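Local coordinates for protein transcription regulator AmtR (Mycobacterium smegmatis, PDB 5E57) that acts as a TetR-family transcription regulator linked to nitrogen and urea metabolism, probably binding DNA through an N-terminal helix-turn-helix, at residues A[80-85]-A[180-185]; A[173-178]-A[193-198]. All coordinates share one frame; numbering follows the deposited sequence.

Contact 1 (A[80-85]-A[180-185]); sequences PAAPRL and GALRVL
Leu85 and Leu185 meet methyl to methyl: their side chains reach toward each other tip to tip, and Leu85 CD2 comes within 3.4 Å of Leu185 CD1, tighter than usual van der Waals contact. The two tips arrive by different torsions. In Leu85, CG stands anti to the backbone N (chi1 177°), whereas in Leu185 it lies anti to the carbonyl carbon (chi1 -56°). Beside this pair, CD2 of Leu182 packs on Ala82, with Ala82 CB 3.8 Å from Leu182 CD2; the same methyl borders Leu85 more loosely, Leu182 CD2 to Leu85 CD2 being 4.4 Å. No hydrogen bond crosses; the side chains meet through methyl groups, and Leu182 CD2 also rests near Ala82 O. The seam joins the first turn of helix 82-98 to the last turn of helix 173-183 and the residues that follow it, within the all-helical C-terminal domain of a TetR-type regulator. Phe187 touches both Ala82 and Leu182, and Leu185 also packs on Ile139 and Pro152. Behind the seam, the turn leading into helix 82-98 is held by Arg84, whose NE donates to Pro80 O (3.2 Å); the acceptor lies close to the guanidinium plane, but the donor stands above the carbonyl plane. NH1 of Arg84 bonds to Leu74 O as well, tying this turn to helix 65-75. Beyond helix 173-183 lies the second subunit, whose Gly180 packs against Val184.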
# COMPACT_ATOMS: atom_id res chain seq x y z
N PRO A 80 27.66 -7.88 -3.95
CA PRO A 80 26.40 -8.58 -3.76
C PRO A 80 25.16 -7.63 -3.80
O PRO A 80 25.19 -6.49 -3.30
CB PRO A 80 26.58 -9.27 -2.40
CG PRO A 80 27.85 -8.75 -1.79
CD PRO A 80 28.66 -8.20 -2.90
N ALA A 81 24.13 -8.09 -4.47
CA ALA A 81 22.89 -7.35 -4.58
C ALA A 81 22.14 -7.22 -3.22
O ALA A 81 21.54 -6.19 -2.95
CB ALA A 81 21.98 -8.01 -5.62
N ALA A 82 22.13 -8.27 -2.40
CA ALA A 82 21.33 -8.26 -1.16
C ALA A 82 21.62 -7.08 -0.22
O ALA A 82 20.68 -6.41 0.21
CB ALA A 82 21.43 -9.61 -0.42
N PRO A 83 22.91 -6.80 0.06
CA PRO A 83 23.17 -5.67 0.94
C PRO A 83 22.76 -4.37 0.29
O PRO A 83 22.56 -3.38 1.00
CB PRO A 83 24.68 -5.69 1.15
CG PRO A 83 25.04 -7.16 1.06
CD PRO A 83 24.07 -7.72 0.01
N ARG A 84 22.66 -4.36 -1.03
CA ARG A 84 22.43 -3.07 -1.70
C ARG A 84 20.93 -2.71 -1.64
O ARG A 84 20.54 -1.59 -1.26
CB ARG A 84 22.99 -3.10 -3.12
CG ARG A 84 24.53 -2.95 -3.11
CD ARG A 84 25.03 -2.75 -4.53
NE ARG A 84 24.93 -3.96 -5.26
CZ ARG A 84 24.61 -4.10 -6.56
NH1 ARG A 84 24.24 -3.10 -7.31
NH2 ARG A 84 24.61 -5.32 -7.06
N LEU A 85 20.13 -3.70 -1.97
CA LEU A 85 18.72 -3.64 -1.85
C LEU A 85 18.32 -3.38 -0.40
O LEU A 85 17.60 -2.44 -0.13
CB LEU A 85 18.12 -4.93 -2.31
CG LEU A 85 16.60 -5.03 -2.16
CD1 LEU A 85 15.95 -3.94 -2.96
CD2 LEU A 85 16.14 -6.39 -2.66
N GLY A 180 11.70 -8.48 5.66
CA GLY A 180 10.68 -9.03 4.80
C GLY A 180 10.99 -8.92 3.33
O GLY A 180 10.71 -9.86 2.58
N ALA A 181 11.53 -7.78 2.92
CA ALA A 181 11.77 -7.52 1.52
C ALA A 181 12.82 -8.47 0.98
O ALA A 181 12.71 -8.92 -0.15
CB ALA A 181 12.21 -6.08 1.30
N LEU A 182 13.77 -8.83 1.83
CA LEU A 182 14.71 -9.89 1.54
C LEU A 182 14.20 -11.33 1.66
O LEU A 182 14.48 -12.15 0.75
CB LEU A 182 16.03 -9.60 2.30
CG LEU A 182 16.54 -8.53 1.27
CD1 LEU A 182 16.62 -7.11 1.74
CD2 LEU A 182 17.76 -9.00 0.50
N ARG A 183 13.39 -11.64 2.67
CA ARG A 183 12.79 -12.97 2.66
C ARG A 183 11.91 -13.32 1.51
O ARG A 183 11.88 -14.50 1.08
CB ARG A 183 12.03 -13.28 3.94
CG ARG A 183 12.95 -13.32 5.09
CD ARG A 183 12.16 -13.69 6.30
NE ARG A 183 13.02 -13.53 7.44
CZ ARG A 183 13.69 -14.50 7.97
NH1 ARG A 183 13.56 -15.76 7.49
NH2 ARG A 183 14.49 -14.22 9.02
N VAL A 184 11.21 -12.34 0.96
CA VAL A 184 10.27 -12.66 -0.11
C VAL A 184 11.04 -13.00 -1.35
O VAL A 184 10.46 -13.61 -2.29
CB VAL A 184 9.25 -11.56 -0.52
CG1 VAL A 184 8.30 -11.34 0.58
CG2 VAL A 184 9.94 -10.24 -0.88
N LEU A 185 12.30 -12.60 -1.37
CA LEU A 185 13.16 -12.93 -2.52
C LEU A 185 13.96 -14.23 -2.35
O LEU A 185 14.74 -14.54 -3.22
CB LEU A 185 14.15 -11.82 -2.73
CG LEU A 185 13.53 -10.46 -2.91
CD1 LEU A 185 14.66 -9.45 -3.07
CD2 LEU A 185 12.57 -10.43 -4.08

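Contact 2 (A[173-178]-A[193-198]); sequences QPWVIG and ELAAAT
Trp175 reaches across to Ala195 and Thr198 with the six-membered half of its indole. Its CB does not head straight for the other helix; the first torsion (chi1 -57°) sets CG beside the backbone N and anti to the carbonyl carbon, and the second (chi2 87°) turns the ring roughly perpendicular to the CA-CB-CG plane, so that the benzo part carries the side chain over to helix 191-202. Along that part, CE3 is the first atom to touch, with Trp175 CE3 4.1 Å from Ala195 CB. CZ3 makes the closest approach: Trp175 CZ3 lies 4.0 Å from Ala195 CB and 3.6 Å from Ala195 O, and Thr198 CG2 comes to 4.2 Å from Trp175 CZ3. At the far corner, Trp175 CH2 is 4.0 Å from Ala195 O. Both Ala195 O and Thr198 CG2 approach the ring obliquely. The backbones come nearest at the CA atoms of Trp175 and Ala195, 7.8 Å apart, and the indole fills the interval against Ala195 CB and O and Thr198 CG2. Thr198 gives the ring its methyl, while its OG1 is hydrogen-bonded to His86 ND1, which links it to helix 82-98. That helix also supplies Ile90, in contact with both Trp175 and Thr198, and the loop residues Val204, Pro206 and Pro207 pack on the indole too. Within these two segments Trp175 makes the crossing to helix 191-202, whose Ala195 touches Ala211 of helix 210-216, while Val176 and Ile177 pack on Glu147 and Leu151 of the second subunit.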
# COMPACT_ATOMS: atom_id res chain seq x y z
N GLN A 173 10.27 -0.01 12.38
CA GLN A 173 9.48 -0.48 11.25
C GLN A 173 10.28 -0.62 9.93
O GLN A 173 10.09 -1.58 9.17
CB GLN A 173 8.31 0.45 11.01
CG GLN A 173 7.41 0.02 9.86
CD GLN A 173 6.61 -1.18 10.18
OE1 GLN A 173 6.84 -1.84 11.21
NE2 GLN A 173 5.62 -1.49 9.32
N PRO A 174 11.13 0.36 9.62
CA PRO A 174 11.93 0.14 8.41
C PRO A 174 12.72 -1.16 8.40
O PRO A 174 12.84 -1.78 7.35
CB PRO A 174 12.89 1.32 8.43
CG PRO A 174 12.18 2.41 9.16
CD PRO A 174 11.32 1.70 10.19
N TRP A 175 13.25 -1.58 9.56
CA TRP A 175 14.07 -2.76 9.65
C TRP A 175 13.28 -3.99 9.49
O TRP A 175 13.77 -4.98 8.96
CB TRP A 175 14.92 -2.78 10.96
CG TRP A 175 15.80 -1.55 11.08
CD1 TRP A 175 15.44 -0.33 11.62
CD2 TRP A 175 17.12 -1.38 10.57
NE1 TRP A 175 16.51 0.57 11.52
CE2 TRP A 175 17.55 -0.06 10.90
CE3 TRP A 175 18.03 -2.23 9.95
CZ2 TRP A 175 18.83 0.43 10.54
CZ3 TRP A 175 19.29 -1.73 9.60
CH2 TRP A 175 19.67 -0.43 9.89
N VAL A 176 12.03 -3.93 9.93
CA VAL A 176 11.12 -5.06 9.78
C VAL A 176 10.81 -5.25 8.31
O VAL A 176 10.74 -6.38 7.80
CB VAL A 176 9.82 -4.80 10.57
CG1 VAL A 176 8.77 -5.85 10.27
CG2 VAL A 176 10.12 -4.71 12.07
N ILE A 177 10.63 -4.13 7.64
CA ILE A 177 10.38 -4.12 6.23
C ILE A 177 11.62 -4.65 5.44
O ILE A 177 11.46 -5.36 4.48
CB ILE A 177 10.05 -2.68 5.79
CG1 ILE A 177 8.68 -2.30 6.35
CG2 ILE A 177 10.11 -2.53 4.27
CD1 ILE A 177 7.55 -2.95 5.62
N GLY A 178 12.80 -4.25 5.90
CA GLY A 178 14.04 -4.65 5.34
C GLY A 178 14.19 -6.14 5.39
O GLY A 178 14.50 -6.74 4.38
N GLU A 193 24.15 -9.62 10.58
CA GLU A 193 25.25 -9.11 9.76
C GLU A 193 24.75 -8.07 8.71
O GLU A 193 25.33 -7.00 8.53
CB GLU A 193 25.97 -10.29 9.06
CG GLU A 193 27.15 -9.91 8.18
CD GLU A 193 26.71 -9.42 6.80
OE1 GLU A 193 25.52 -9.65 6.44
OE2 GLU A 193 27.54 -8.80 6.09
N LEU A 194 23.69 -8.44 7.99
CA LEU A 194 23.12 -7.61 6.97
C LEU A 194 22.69 -6.26 7.58
O LEU A 194 23.09 -5.16 7.11
CB LEU A 194 21.95 -8.37 6.33
CG LEU A 194 21.22 -7.67 5.18
CD1 LEU A 194 22.20 -7.29 4.08
CD2 LEU A 194 20.11 -8.52 4.58
N ALA A 195 21.95 -6.32 8.69
CA ALA A 195 21.55 -5.08 9.34
C ALA A 195 22.71 -4.26 9.66
O ALA A 195 22.64 -3.05 9.55
CB ALA A 195 20.74 -5.29 10.64
N ALA A 196 23.77 -4.89 10.15
CA ALA A 196 24.88 -4.08 10.64
C ALA A 196 25.58 -3.40 9.45
O ALA A 196 26.02 -2.28 9.55
CB ALA A 196 25.88 -4.95 11.42
N ALA A 197 25.71 -4.13 8.34
CA ALA A 197 26.32 -3.55 7.10
C ALA A 197 25.52 -2.31 6.65
O ALA A 197 26.06 -1.23 6.35
CB ALA A 197 26.34 -4.59 5.98
N THR A 198 24.20 -2.45 6.62
CA THR A 198 23.34 -1.34 6.19
C THR A 198 23.46 -0.17 7.22
O THR A 198 23.59 1.01 6.86
CB THR A 198 21.92 -1.85 6.05
OG1 THR A 198 21.83 -2.75 4.93
CG2 THR A 198 20.99 -0.71 5.88

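How the contacts relate
The centres of contacts 1 and 2 lie about 10 Å apart, on the same side of the chain's centre. Along the chain the segments come in the order 80-85, 173-178, 180-185, 193-198, so the two contacts interlock rather than nest. Helix 173-183 serves both, its first half in contact 2 and its end in contact 1. The outer segments also touch: Leu194 CD1 packs 3.7 Å from Pro83 CA. Helices 82-98, 173-183 and 191-202 therefore meet as a trio within the C-terminal helical domain. Both contacts border the second subunit through helix 173-183, consistent with the use of this region for dimerisation in TetR-family regulators.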